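Local coordinates for maltose-binding protein MalE1 (Thermotoga maritima, PDB 6DTU) that binds malto-oligosaccharides such as maltotetraose and probably delivers them, as a periplasmic-type solute-binding protein, to a sugar transporter in the membrane, at residues H63-V66 with G67-V71; A94-G98 with G99-G103. All blocks are in the same frame, centred on the assembly; numbering follows the deposited sequence.

Contact 1 (63-71) comes first along the chain, where strand 58-62 runs out into a turn and helix 66-71 begins; contact 2 (94-103) follows as the hairpin of strands 96-97 and 100-109, entered from the end of helix 89-94. Their centres lie about 9 Å apart and both are tied to the same mixed sheet, through strands 58-62 and 100-109. They touch directly: Val-66 CG2 packs on Phe-95 CD1 at 3.5 Å, and Ala-70 CB on Tyr-102 CZ at 3.6 Å. One side of the short helix thus rests on the hairpin, an arrangement consistent with the hairpin backing the turn that carries Asp-64 and Trp-65 to the sugar.

Contact 1 of 2, residues H63-V66 with G67-V71; sequences HDWV and GELAV. With GLC (alpha-D-glucopyranose), chain C.
Leu-69 N gives its hydrogen to Trp-65 O at 3.1 Å, almost straight at 170°, and Ala-70 N to Val-66 O at 2.8 Å; these i to i+4 backbone bonds start helix 66-71, from the residue just before it and from its first. Apolar contact follows the same spacing. Leu-69 CD1 lies obliquely to the indole and comes 4.0 Å from Trp-65 CB, and the leucine also packs on Phe-46 and Leu-47 of helix 39-49. A water accepts from Glu-68 N at 2.9 Å and probably donates to Asp-64 O. The carboxylate of Glu-68 pairs instead with Lys-43, which also makes a cation-pi contact with Trp-65.

A second set of bonds goes to one glucose unit of the bound glycan; Trp-65 touches another as well. Asp-64 leaves the backbone away from 67-71, its CG between the backbone N and the carbonyl carbon (chi1 62°), and spreads its carboxylate over two neighbouring hydroxyls: OD1 takes the hydrogen of GLC O2 at 2.7 Å and OD2 that of GLC O3 at 2.8 Å. Trp-65 offers its indole edge, NE1 donating to GLC O3 at 2.9 Å through a bent bond (138°), with the oxygen in the ring plane. GLC O3 is therefore donor and acceptor at once, which would tend to hold its hydrogen toward the carboxylate, an arrangement suited to recognising the 2,3-diol of a glucose unit.

Contact 2 of 2, residues A94-G98 with G99-G103; sequences AFSYG and GKLYG
Tyr-102 N donates to Phe-95 O at 2.8 Å on the densely packed side of this hairpin. Here CD1 of the phenylalanine ring lies 3.9 Å from Gly-103 CA, so close that a side chain at Gly-103 would run into the ring; Val-263 and Met-267 of strand 260-268 also touch it. On the face carrying the non-hydrogen-bonded pair Ser-96 and Leu-101, Ser-96 OG touches Leu-101 CD1 at 3.3 Å, while its hydrogen bond goes back to Leu-92 O in the preceding helix. Tyr-102 is buried too. With CG beside its backbone N (chi1 -76°), it lays its ring along the hairpin, and CE2 at the ring edge comes 3.3 Å from Tyr-97 O. A water, lying in the ring plane, bridges Tyr-97 O and Tyr-102 OH. Replacing Tyr-102 with an alanine is likely to cost that water its phenolic partner and to open a gap beside Tyr-97 CB and O, where CE2 now lies.

Strands 96-97 and 100-109 form an antiparallel beta hairpin whose two-residue type I' turn is built from Gly-98 and Gly-99. Tyr-97 and Lys-100 make its hydrogen-bonded pair. Tyr-97 N reaches Lys-100 O at 2.9 Å, whereas the return bond from Lys-100 N to Tyr-97 O is longer, 3.2 Å, and approaches from above the carbonyl plane.

Toward the turn the packing gives way to solvent. Both exposed glycines have positive phi, and a CB on Gly-99 would collide with Gly-98 O. Lys-100 stretches away, fully extended, from this exposed end.

Contact 1 of 2, residues H63-V66 with G67-V71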
# COMPACT_ATOMS: atom_id res chain seq x y z
N HIS A 63 -3.57 -3.44 -6.15
CA HIS A 63 -4.24 -4.60 -6.73
C HIS A 63 -5.51 -4.99 -5.99
O HIS A 63 -6.34 -5.71 -6.55
CB HIS A 63 -3.30 -5.80 -6.78
CG HIS A 63 -3.14 -6.48 -5.46
ND1 HIS A 63 -2.17 -6.12 -4.55
CD2 HIS A 63 -3.82 -7.50 -4.90
CE1 HIS A 63 -2.26 -6.89 -3.48
NE2 HIS A 63 -3.25 -7.75 -3.67
N ASP A 64 -5.69 -4.54 -4.74
CA ASP A 64 -6.94 -4.86 -4.06
C ASP A 64 -8.15 -4.28 -4.78
O ASP A 64 -9.27 -4.75 -4.56
CB ASP A 64 -6.95 -4.39 -2.60
CG ASP A 64 -6.81 -2.87 -2.47
OD1 ASP A 64 -5.72 -2.36 -2.82
OD2 ASP A 64 -7.77 -2.21 -2.00
N TRP A 65 -7.95 -3.27 -5.64
CA TRP A 65 -9.06 -2.68 -6.37
C TRP A 65 -9.59 -3.60 -7.47
O TRP A 65 -10.71 -3.38 -7.93
CB TRP A 65 -8.60 -1.41 -7.08
CG TRP A 65 -7.98 -0.35 -6.25
CD1 TRP A 65 -7.86 -0.31 -4.89
CD2 TRP A 65 -7.39 0.85 -6.75
NE1 TRP A 65 -7.24 0.87 -4.51
CE2 TRP A 65 -6.93 1.59 -5.63
CE3 TRP A 65 -7.19 1.38 -8.04
CZ2 TRP A 65 -6.31 2.84 -5.76
CZ3 TRP A 65 -6.56 2.62 -8.16
CH2 TRP A 65 -6.09 3.31 -7.03
N VAL A 66 -8.83 -4.62 -7.89
CA VAL A 66 -9.09 -5.27 -9.18
C VAL A 66 -10.46 -5.93 -9.21
O VAL A 66 -11.22 -5.76 -10.17
CB VAL A 66 -7.96 -6.26 -9.53
CG1 VAL A 66 -8.37 -7.12 -10.70
CG2 VAL A 66 -6.68 -5.53 -9.85
N GLY A 67 -10.78 -6.76 -8.20
CA GLY A 67 -12.04 -7.49 -8.24
C GLY A 67 -13.26 -6.60 -8.33
O GLY A 67 -14.14 -6.82 -9.16
N GLU A 68 -13.33 -5.57 -7.48
CA GLU A 68 -14.45 -4.64 -7.54
C GLU A 68 -14.55 -3.98 -8.91
O GLU A 68 -15.64 -3.91 -9.50
CB GLU A 68 -14.32 -3.60 -6.43
CG GLU A 68 -15.44 -2.57 -6.43
CD GLU A 68 -15.25 -1.47 -5.41
OE1 GLU A 68 -14.13 -1.31 -4.87
OE2 GLU A 68 -16.22 -0.74 -5.15
N LEU A 69 -13.43 -3.47 -9.44
CA LEU A 69 -13.51 -2.78 -10.72
C LEU A 69 -13.82 -3.73 -11.87
O LEU A 69 -14.51 -3.34 -12.82
CB LEU A 69 -12.23 -1.97 -10.95
CG LEU A 69 -12.01 -0.85 -9.94
CD1 LEU A 69 -10.69 -0.15 -10.23
CD2 LEU A 69 -13.15 0.16 -9.88
N ALA A 70 -13.34 -4.97 -11.80
CA ALA A 70 -13.57 -5.92 -12.89
C ALA A 70 -15.02 -6.38 -12.93
O ALA A 70 -15.63 -6.45 -14.00
CB ALA A 70 -12.63 -7.11 -12.77
N VAL A 71 -15.59 -6.71 -11.76
CA VAL A 71 -16.97 -7.20 -11.74
C VAL A 71 -17.95 -6.10 -12.09
O VAL A 71 -19.05 -6.37 -12.58
CB VAL A 71 -17.33 -7.88 -10.41
CG1 VAL A 71 -16.35 -8.98 -10.08
CG2 VAL A 71 -17.41 -6.86 -9.30
C1 GLC C . -4.77 0.40 0.93
C2 GLC C . -5.63 -0.04 -0.19
C3 GLC C . -6.66 0.99 -0.54
C4 GLC C . -7.54 1.29 0.61
C5 GLC C . -6.71 1.78 1.82
C6 GLC C . -7.50 1.93 2.98
O2 GLC C . -4.79 -0.26 -1.36
O3 GLC C . -7.47 0.51 -1.66
O4 GLC C . -8.45 2.36 0.20
O5 GLC C . -5.61 0.71 2.11
O6 GLC C . -6.67 2.42 4.01
O HOH W 1 -11.78 -5.43 -5.04

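Contact 2 of 2, residues A94-G98 with G99-G103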
# COMPACT_ATOMS: atom_id res chain seq x y z
N ALA A 94 -1.84 -11.05 -8.93
CA ALA A 94 -2.45 -10.05 -8.04
C ALA A 94 -3.34 -9.12 -8.83
O ALA A 94 -4.35 -8.64 -8.30
CB ALA A 94 -1.39 -9.24 -7.27
N PHE A 95 -3.02 -8.90 -10.10
CA PHE A 95 -3.82 -8.05 -10.97
C PHE A 95 -4.75 -8.84 -11.87
O PHE A 95 -5.28 -8.29 -12.85
CB PHE A 95 -2.92 -7.12 -11.78
CG PHE A 95 -2.65 -5.85 -11.06
CD1 PHE A 95 -3.55 -4.81 -11.14
CD2 PHE A 95 -1.51 -5.70 -10.28
CE1 PHE A 95 -3.34 -3.63 -10.46
CE2 PHE A 95 -1.27 -4.52 -9.57
CZ PHE A 95 -2.20 -3.48 -9.66
N SER A 96 -4.99 -10.10 -11.54
CA SER A 96 -5.87 -10.97 -12.31
C SER A 96 -7.12 -11.32 -11.52
O SER A 96 -7.09 -11.41 -10.29
CB SER A 96 -5.12 -12.23 -12.69
OG SER A 96 -4.04 -11.89 -13.57
N TYR A 97 -8.23 -11.49 -12.24
CA TYR A 97 -9.49 -11.84 -11.59
C TYR A 97 -10.39 -12.55 -12.60
O TYR A 97 -10.46 -12.13 -13.76
CB TYR A 97 -10.19 -10.59 -11.04
CG TYR A 97 -11.46 -10.90 -10.28
CD1 TYR A 97 -11.43 -11.20 -8.92
CD2 TYR A 97 -12.70 -10.94 -10.92
CE1 TYR A 97 -12.58 -11.49 -8.22
CE2 TYR A 97 -13.85 -11.24 -10.23
CZ TYR A 97 -13.79 -11.51 -8.89
OH TYR A 97 -14.96 -11.81 -8.23
N GLY A 98 -11.04 -13.63 -12.16
CA GLY A 98 -11.94 -14.38 -13.03
C GLY A 98 -11.29 -14.89 -14.30
O GLY A 98 -11.95 -14.98 -15.35
N GLY A 99 -10.00 -15.23 -14.25
CA GLY A 99 -9.28 -15.78 -15.37
C GLY A 99 -8.63 -14.78 -16.31
O GLY A 99 -7.97 -15.20 -17.27
N LYS A 100 -8.78 -13.49 -16.08
CA LYS A 100 -8.24 -12.48 -16.99
C LYS A 100 -7.31 -11.54 -16.24
O LYS A 100 -7.47 -11.30 -15.05
CB LYS A 100 -9.36 -11.66 -17.62
CG LYS A 100 -10.35 -12.50 -18.44
CD LYS A 100 -11.45 -11.64 -19.02
CE LYS A 100 -12.47 -12.48 -19.76
NZ LYS A 100 -13.41 -11.65 -20.57
N LEU A 101 -6.34 -11.00 -16.97
CA LEU A 101 -5.43 -10.01 -16.43
C LEU A 101 -6.03 -8.62 -16.59
O LEU A 101 -6.57 -8.29 -17.65
CB LEU A 101 -4.12 -10.07 -17.21
CG LEU A 101 -3.01 -9.12 -16.76
CD1 LEU A 101 -2.55 -9.51 -15.37
CD2 LEU A 101 -1.87 -9.12 -17.76
N TYR A 102 -5.92 -7.80 -15.53
CA TYR A 102 -6.53 -6.48 -15.50
C TYR A 102 -5.54 -5.36 -15.22
O TYR A 102 -5.94 -4.21 -15.06
CB TYR A 102 -7.67 -6.45 -14.48
CG TYR A 102 -8.92 -7.14 -14.95
CD1 TYR A 102 -9.78 -6.51 -15.83
CD2 TYR A 102 -9.23 -8.41 -14.51
CE1 TYR A 102 -10.95 -7.14 -16.26
CE2 TYR A 102 -10.39 -9.05 -14.94
CZ TYR A 102 -11.23 -8.41 -15.83
OH TYR A 102 -12.39 -9.04 -16.24
N GLY A 103 -4.25 -5.64 -15.18
CA GLY A 103 -3.31 -4.55 -15.01
C GLY A 103 -1.90 -4.97 -15.32
O GLY A 103 -1.57 -6.16 -15.32
O HOH W 2 -12.60 -11.45 -15.17